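Local coordinates for protein exocyst complex component EXO70 (Saccharomyces cerevisiae, PDB 2PFV) that works as a subunit of the exocyst, which tethers secretory vesicles to sites of exocytosis, and plays a role in the assembly of that complex, at residues A[378-383]-A[449-454]; A[407-412]-A[456-461]. All blocks are in the same frame, centred on the assembly; numbering follows the deposited sequence.

Contact 1 of 2, residues A[378-383]-A[449-454]; sequences LAVNLE and KRYISY
R450, Y451 and Y454 reach from helix 439-471 to A379, V380 and E383 on helix 363-390. Both helices belong to the helical rod of Exo70, in its C-terminal family region. The two segments run roughly parallel, with their N-to-C directions 28° apart. The axes of the segments come no closer than 12.5 Å, and long side chains bridge the gap. R450 comes first. Its chain bends at chi3 (-62°) and brings NH1 beside V380, where CG2 lies 3.5 Å from NH1 at the edge of the guanidinium. The same NH1 donates to Y451 OH, which lies in the guanidinium plane. R450 CG also sits over one face of the Y451 ring, so this tyrosine is held both at its face and at its hydroxyl. Y451 follows. Y451 CE1 lies 4.3 Å from A379 CB, an apolar touch. Y451 OH donates to E383 OE1 at 2.6 Å. The hydroxyl meets that oxygen on its anti side, somewhat out of the carboxylate plane. I416 and L417 of helix 409-428 also touch Y451. Y454, one turn further on, packs a ring face against Y451 CD2. The extended chain of E383, with CG anti to the backbone N (chi1 -167°), carries its carboxylate across to both hydroxyls. The carboxylate stands steeply to both rings. This buried group has further partners in A399 N and, weakly, Q387 NE2. Several donors and the nearby R450 would probably stabilise its negative charge. Y454 OH also bonds N400 N. It donates to E383 OE2 from above the carboxylate plane, at 2.7 Å.

Contact 2 of 2, residues A[407-412]-A[456-461]; sequences KHKQRI and VSDWRD
K409 lies against S457, and Q410 against D458 and W459, where the start of helix 409-428 meets the middle of helix 439-471. No direct hydrogen bond joins the two segments. The closest touch is K409 CE to S457 OG, at 3.1 Å. The lysine chain bends at chi3 (-71°) and chi4 (-46°), which folds its end back over the serine. K409 NZ then stops 4.2 Å from D458 OD1, too far for a salt bridge, though the opposite charges probably attract. Q410 passes D458 with its CB 3.7 Å from OD2. Its amide NE2 comes to 4.1 Å from W459 NE1, with the amide plane turned 69° from the indole. A water also bridges the two segments. It donates to D458 OD2 at 2.7 Å and to K407 O, and it accepts from Q410 N. One water thus ties the aspartate to the backbone on both sides of the N-cap residue H408: K407 O before it and Q410 N in the first turn.

The polar ends are positioned from further out. K409 NZ bonds the carbonyls of N406 and S403, S457 OG bonds Y454 O in its own helix, and Q410 NE2 bonds T503 OG1. With an alanine here the lysine amine is gone, and the N406 and S403 carbonyls would probably lose this donor, S457 its packing against CE, and D458 a nearby positive charge. On helix 482-503, K502 touches Q410, and L499 and T503 touch W459, which also rests on I521 and V525 of helix 511-536. With helix 363-390 against I412, these five helices form a strand-free bundle in the C-terminal part of the Exo70 rod.

Contacts 1 and 2 lie 12 Å apart, centre to centre, on the same side of the chain's centre. Both use helix 439-471, which gives 449-454 to contact 1 and then 456-461 to contact 2. Their partners come from helices 363-390 and 409-428, which follow each other in the chain. The order is therefore 378-383, 407-412, 449-454, 456-461, and the segments alternate. The contacts also touch directly: S453 OG lies 2.8 Å from R460 NH2, a probable hydrogen bond, and E383 CG packs on I412 CG2 at 3.6 Å. Together they join three helices of the C-terminal family region into one part of the Exo70 rod.

Contact 1 of 2, residues A[378-383]-A[449-454]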
loop_
_atom_site.group_PDB
_atom_site.type_symbol
_atom_site.label_atom_id
_atom_site.label_comp_id
_atom_site.label_asym_id
_atom_site.label_seq_id
_atom_site.Cartn_x
_atom_site.Cartn_y
_atom_site.Cartn_z
ATOM N N LEU A 378 -16.258 6.702 -13.490
ATOM C CA LEU A 378 -16.790 5.642 -14.328
ATOM C C LEU A 378 -18.151 6.053 -14.891
ATOM O O LEU A 378 -18.408 5.917 -16.087
ATOM C CB LEU A 378 -16.938 4.358 -13.516
ATOM C CG LEU A 378 -17.796 3.262 -14.160
ATOM C CD1 LEU A 378 -17.154 2.781 -15.447
ATOM C CD2 LEU A 378 -17.961 2.118 -13.180
ATOM N N ALA A 379 -19.016 6.564 -14.023
ATOM C CA ALA A 379 -20.348 6.981 -14.427
ATOM C C ALA A 379 -20.311 8.098 -15.461
ATOM O O ALA A 379 -20.869 7.972 -16.553
ATOM C CB ALA A 379 -21.145 7.437 -13.208
ATOM N N VAL A 380 -19.649 9.194 -15.111
ATOM C CA VAL A 380 -19.573 10.337 -16.001
ATOM C C VAL A 380 -18.900 10.034 -17.336
ATOM O O VAL A 380 -19.310 10.563 -18.360
ATOM C CB VAL A 380 -18.864 11.509 -15.308
ATOM C CG1 VAL A 380 -18.846 12.728 -16.219
ATOM C CG2 VAL A 380 -19.589 11.842 -14.009
ATOM N N ASN A 381 -17.877 9.183 -17.339
ATOM C CA ASN A 381 -17.198 8.863 -18.590
ATOM C C ASN A 381 -18.014 7.931 -19.467
ATOM O O ASN A 381 -17.932 7.991 -20.689
ATOM C CB ASN A 381 -15.817 8.273 -18.324
ATOM C CG ASN A 381 -14.780 9.349 -18.050
ATOM O OD1 ASN A 381 -14.553 9.743 -16.900
ATOM N ND2 ASN A 381 -14.164 9.852 -19.116
ATOM N N LEU A 382 -18.799 7.069 -18.829
ATOM C CA LEU A 382 -19.661 6.151 -19.551
ATOM C C LEU A 382 -20.761 7.027 -20.165
ATOM O O LEU A 382 -21.178 6.818 -21.297
ATOM C CB LEU A 382 -20.247 5.133 -18.571
ATOM C CG LEU A 382 -20.196 3.630 -18.853
ATOM C CD1 LEU A 382 -18.872 3.210 -19.493
ATOM C CD2 LEU A 382 -20.422 2.897 -17.536
ATOM N N GLU A 383 -21.209 8.030 -19.414
ATOM C CA GLU A 383 -22.243 8.951 -19.894
ATOM C C GLU A 383 -21.718 9.768 -21.094
ATOM O O GLU A 383 -22.417 9.956 -22.097
ATOM C CB GLU A 383 -22.660 9.918 -18.780
ATOM C CG GLU A 383 -23.942 10.681 -19.103
ATOM C CD GLU A 383 -24.080 11.991 -18.346
ATOM O OE1 GLU A 383 -23.693 12.056 -17.154
ATOM O OE2 GLU A 383 -24.595 12.958 -18.950
ATOM N N LYS A 449 -29.268 9.162 -7.879
ATOM C CA LYS A 449 -30.357 10.126 -8.002
ATOM C C LYS A 449 -30.241 10.924 -9.290
ATOM O O LYS A 449 -31.234 11.184 -9.962
ATOM C CB LYS A 449 -30.367 11.093 -6.815
ATOM C CG LYS A 449 -31.508 12.112 -6.885
ATOM C CD LYS A 449 -31.525 13.034 -5.670
ATOM C CE LYS A 449 -30.317 13.962 -5.664
ATOM N NZ LYS A 449 -30.228 14.761 -4.406
ATOM N N ARG A 450 -29.022 11.323 -9.625
ATOM C CA ARG A 450 -28.792 12.086 -10.842
ATOM C C ARG A 450 -29.327 11.341 -12.059
ATOM O O ARG A 450 -29.966 11.933 -12.929
ATOM C CB ARG A 450 -27.294 12.336 -11.029
ATOM C CG ARG A 450 -26.928 12.919 -12.380
ATOM C CD ARG A 450 -25.433 12.742 -12.678
ATOM N NE ARG A 450 -24.585 13.432 -11.709
ATOM C CZ ARG A 450 -23.265 13.287 -11.635
ATOM N NH1 ARG A 450 -22.635 12.470 -12.475
ATOM N NH2 ARG A 450 -22.573 13.967 -10.725
ATOM N N TYR A 451 -29.065 10.037 -12.121
ATOM C CA TYR A 451 -29.499 9.254 -13.266
ATOM C C TYR A 451 -30.932 8.774 -13.200
ATOM O O TYR A 451 -31.509 8.388 -14.216
ATOM C CB TYR A 451 -28.511 8.117 -13.519
ATOM C CG TYR A 451 -27.188 8.697 -13.941
ATOM C CD1 TYR A 451 -26.104 8.725 -13.065
ATOM C CD2 TYR A 451 -27.057 9.337 -15.178
ATOM C CE1 TYR A 451 -24.924 9.385 -13.403
ATOM C CE2 TYR A 451 -25.885 9.998 -15.524
ATOM C CZ TYR A 451 -24.825 10.020 -14.632
ATOM O OH TYR A 451 -23.673 10.697 -14.962
ATOM N N ILE A 452 -31.519 8.785 -12.009
ATOM C CA ILE A 452 -32.930 8.451 -11.931
ATOM C C ILE A 452 -33.568 9.732 -12.484
ATOM O O ILE A 452 -34.514 9.693 -13.264
ATOM C CB ILE A 452 -33.399 8.241 -10.489
ATOM C CG1 ILE A 452 -32.962 6.856 -10.004
ATOM C CG2 ILE A 452 -34.918 8.412 -10.407
ATOM C CD1 ILE A 452 -33.025 6.695 -8.484
ATOM N N SER A 453 -33.013 10.868 -12.078
ATOM C CA SER A 453 -33.487 12.167 -12.537
ATOM C C SER A 453 -33.446 12.229 -14.065
ATOM O O SER A 453 -34.329 12.803 -14.681
ATOM C CB SER A 453 -32.635 13.289 -11.937
ATOM O OG SER A 453 -33.256 14.543 -12.147
ATOM N N TYR A 454 -32.430 11.626 -14.675
ATOM C CA TYR A 454 -32.343 11.592 -16.131
ATOM C C TYR A 454 -33.551 10.834 -16.686
ATOM O O TYR A 454 -34.216 11.294 -17.607
ATOM C CB TYR A 454 -31.071 10.866 -16.586
ATOM C CG TYR A 454 -29.859 11.743 -16.813
ATOM C CD1 TYR A 454 -29.429 12.635 -15.834
ATOM C CD2 TYR A 454 -29.123 11.658 -18.002
ATOM C CE1 TYR A 454 -28.301 13.424 -16.022
ATOM C CE2 TYR A 454 -27.980 12.452 -18.204
ATOM C CZ TYR A 454 -27.581 13.334 -17.203
ATOM O OH TYR A 454 -26.475 14.146 -17.366
#

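Contact 2 of 2, residues A[407-412]-A[456-461]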
loop_
_atom_site.group_PDB
_atom_site.type_symbol
_atom_site.label_atom_id
_atom_site.label_comp_id
_atom_site.label_asym_id
_atom_site.label_seq_id
_atom_site.Cartn_x
_atom_site.Cartn_y
_atom_site.Cartn_z
ATOM N N LYS A 407 -31.083 14.901 -25.899
ATOM C CA LYS A 407 -32.393 14.354 -26.252
ATOM C C LYS A 407 -32.530 12.875 -25.892
ATOM O O LYS A 407 -33.551 12.252 -26.194
ATOM C CB LYS A 407 -32.636 14.504 -27.756
ATOM C CG LYS A 407 -32.357 15.891 -28.324
ATOM C CD LYS A 407 -33.338 16.931 -27.809
ATOM C CE LYS A 407 -33.096 18.284 -28.478
ATOM N NZ LYS A 407 -33.896 19.382 -27.854
ATOM N N HIS A 408 -31.512 12.316 -25.246
ATOM C CA HIS A 408 -31.533 10.900 -24.893
ATOM C C HIS A 408 -31.332 10.645 -23.403
ATOM O O HIS A 408 -30.799 9.606 -23.010
ATOM C CB HIS A 408 -30.449 10.183 -25.698
ATOM C CG HIS A 408 -30.532 10.446 -27.170
ATOM N ND1 HIS A 408 -31.363 9.735 -28.008
ATOM C CD2 HIS A 408 -29.956 11.404 -27.936
ATOM C CE1 HIS A 408 -31.299 10.244 -29.224
ATOM N NE2 HIS A 408 -30.452 11.259 -29.207
ATOM N N LYS A 409 -31.778 11.574 -22.568
ATOM C CA LYS A 409 -31.595 11.415 -21.128
ATOM C C LYS A 409 -32.197 10.133 -20.561
ATOM O O LYS A 409 -31.591 9.485 -19.711
ATOM C CB LYS A 409 -32.131 12.652 -20.387
ATOM C CG LYS A 409 -31.362 13.917 -20.788
ATOM C CD LYS A 409 -31.545 15.096 -19.852
ATOM C CE LYS A 409 -32.921 15.691 -19.947
ATOM N NZ LYS A 409 -33.321 15.859 -21.360
ATOM N N GLN A 410 -33.368 9.745 -21.042
ATOM C CA GLN A 410 -34.000 8.539 -20.528
ATOM C C GLN A 410 -33.143 7.281 -20.747
ATOM O O GLN A 410 -32.874 6.538 -19.795
ATOM C CB GLN A 410 -35.385 8.354 -21.161
ATOM C CG GLN A 410 -36.129 7.126 -20.636
ATOM C CD GLN A 410 -37.554 7.029 -21.158
ATOM O OE1 GLN A 410 -37.787 6.970 -22.369
ATOM N NE2 GLN A 410 -38.514 7.004 -20.247
ATOM N N ARG A 411 -32.715 7.051 -21.990
ATOM C CA ARG A 411 -31.899 5.881 -22.313
ATOM C C ARG A 411 -30.551 5.929 -21.622
ATOM O O ARG A 411 -30.073 4.929 -21.088
ATOM C CB ARG A 411 -31.681 5.753 -23.829
ATOM C CG ARG A 411 -30.677 4.663 -24.172
ATOM C CD ARG A 411 -30.496 4.406 -25.664
ATOM N NE ARG A 411 -29.557 3.302 -25.856
ATOM C CZ ARG A 411 -29.067 2.908 -27.029
ATOM N NH1 ARG A 411 -29.418 3.532 -28.145
ATOM N NH2 ARG A 411 -28.226 1.879 -27.085
ATOM N N ILE A 412 -29.935 7.099 -21.629
ATOM C CA ILE A 412 -28.646 7.256 -20.995
ATOM C C ILE A 412 -28.768 7.026 -19.490
ATOM O O ILE A 412 -27.948 6.326 -18.894
ATOM C CB ILE A 412 -28.079 8.660 -21.286
ATOM C CG1 ILE A 412 -27.760 8.776 -22.780
ATOM C CG2 ILE A 412 -26.837 8.911 -20.446
ATOM C CD1 ILE A 412 -27.447 10.202 -23.249
ATOM N N VAL A 456 -36.415 10.395 -15.423
ATOM C CA VAL A 456 -37.684 11.084 -15.187
ATOM C C VAL A 456 -37.820 12.457 -15.880
ATOM O O VAL A 456 -38.925 13.000 -15.966
ATOM C CB VAL A 456 -37.932 11.240 -13.650
ATOM C CG1 VAL A 456 -36.810 12.015 -13.016
ATOM C CG2 VAL A 456 -39.246 11.941 -13.389
ATOM N N SER A 457 -36.717 13.001 -16.398
ATOM C CA SER A 457 -36.731 14.326 -17.048
ATOM C C SER A 457 -37.782 14.539 -18.141
ATOM O O SER A 457 -38.482 15.561 -18.144
ATOM C CB SER A 457 -35.353 14.654 -17.631
ATOM O OG SER A 457 -35.101 13.869 -18.785
ATOM N N ASP A 458 -37.887 13.597 -19.073
ATOM C CA ASP A 458 -38.866 13.708 -20.156
ATOM C C ASP A 458 -40.285 13.815 -19.594
ATOM O O ASP A 458 -41.150 14.483 -20.163
ATOM C CB ASP A 458 -38.774 12.505 -21.107
ATOM C CG ASP A 458 -37.443 12.439 -21.845
ATOM O OD1 ASP A 458 -36.696 13.441 -21.827
ATOM O OD2 ASP A 458 -37.140 11.387 -22.454
ATOM N N TRP A 459 -40.530 13.160 -18.469
ATOM C CA TRP A 459 -41.849 13.241 -17.867
ATOM C C TRP A 459 -42.100 14.674 -17.377
ATOM O O TRP A 459 -43.193 15.214 -17.565
ATOM C CB TRP A 459 -41.982 12.239 -16.706
ATOM C CG TRP A 459 -42.003 10.813 -17.172
ATOM C CD1 TRP A 459 -40.940 9.966 -17.269
ATOM C CD2 TRP A 459 -43.144 10.084 -17.652
ATOM N NE1 TRP A 459 -41.345 8.752 -17.781
ATOM C CE2 TRP A 459 -42.694 8.799 -18.022
ATOM C CE3 TRP A 459 -44.506 10.395 -17.801
ATOM C CZ2 TRP A 459 -43.561 7.814 -18.536
ATOM C CZ3 TRP A 459 -45.371 9.414 -18.314
ATOM C CH2 TRP A 459 -44.889 8.141 -18.672
ATOM N N ARG A 460 -41.097 15.286 -16.753
ATOM C CA ARG A 460 -41.250 16.665 -16.274
ATOM C C ARG A 460 -41.639 17.573 -17.436
ATOM O O ARG A 460 -42.521 18.421 -17.298
ATOM C CB ARG A 460 -39.957 17.205 -15.664
ATOM C CG ARG A 460 -39.458 16.487 -14.447
ATOM C CD ARG A 460 -38.375 17.327 -13.781
ATOM N NE ARG A 460 -37.638 16.575 -12.771
ATOM C CZ ARG A 460 -36.593 15.796 -13.031
ATOM N NH1 ARG A 460 -36.153 15.667 -14.277
ATOM N NH2 ARG A 460 -35.988 15.148 -12.045
ATOM N N ASP A 461 -40.987 17.391 -18.583
ATOM C CA ASP A 461 -41.298 18.207 -19.756
ATOM C C ASP A 461 -42.749 18.018 -20.166
ATOM O O ASP A 461 -43.443 18.977 -20.521
ATOM C CB ASP A 461 -40.394 17.836 -20.935
ATOM C CG ASP A 461 -38.942 18.174 -20.685
ATOM O OD1 ASP A 461 -38.659 18.879 -19.695
ATOM O OD2 ASP A 461 -38.081 17.740 -21.480
HETATM O O HOH W 1 -34.831 10.727 -23.692
#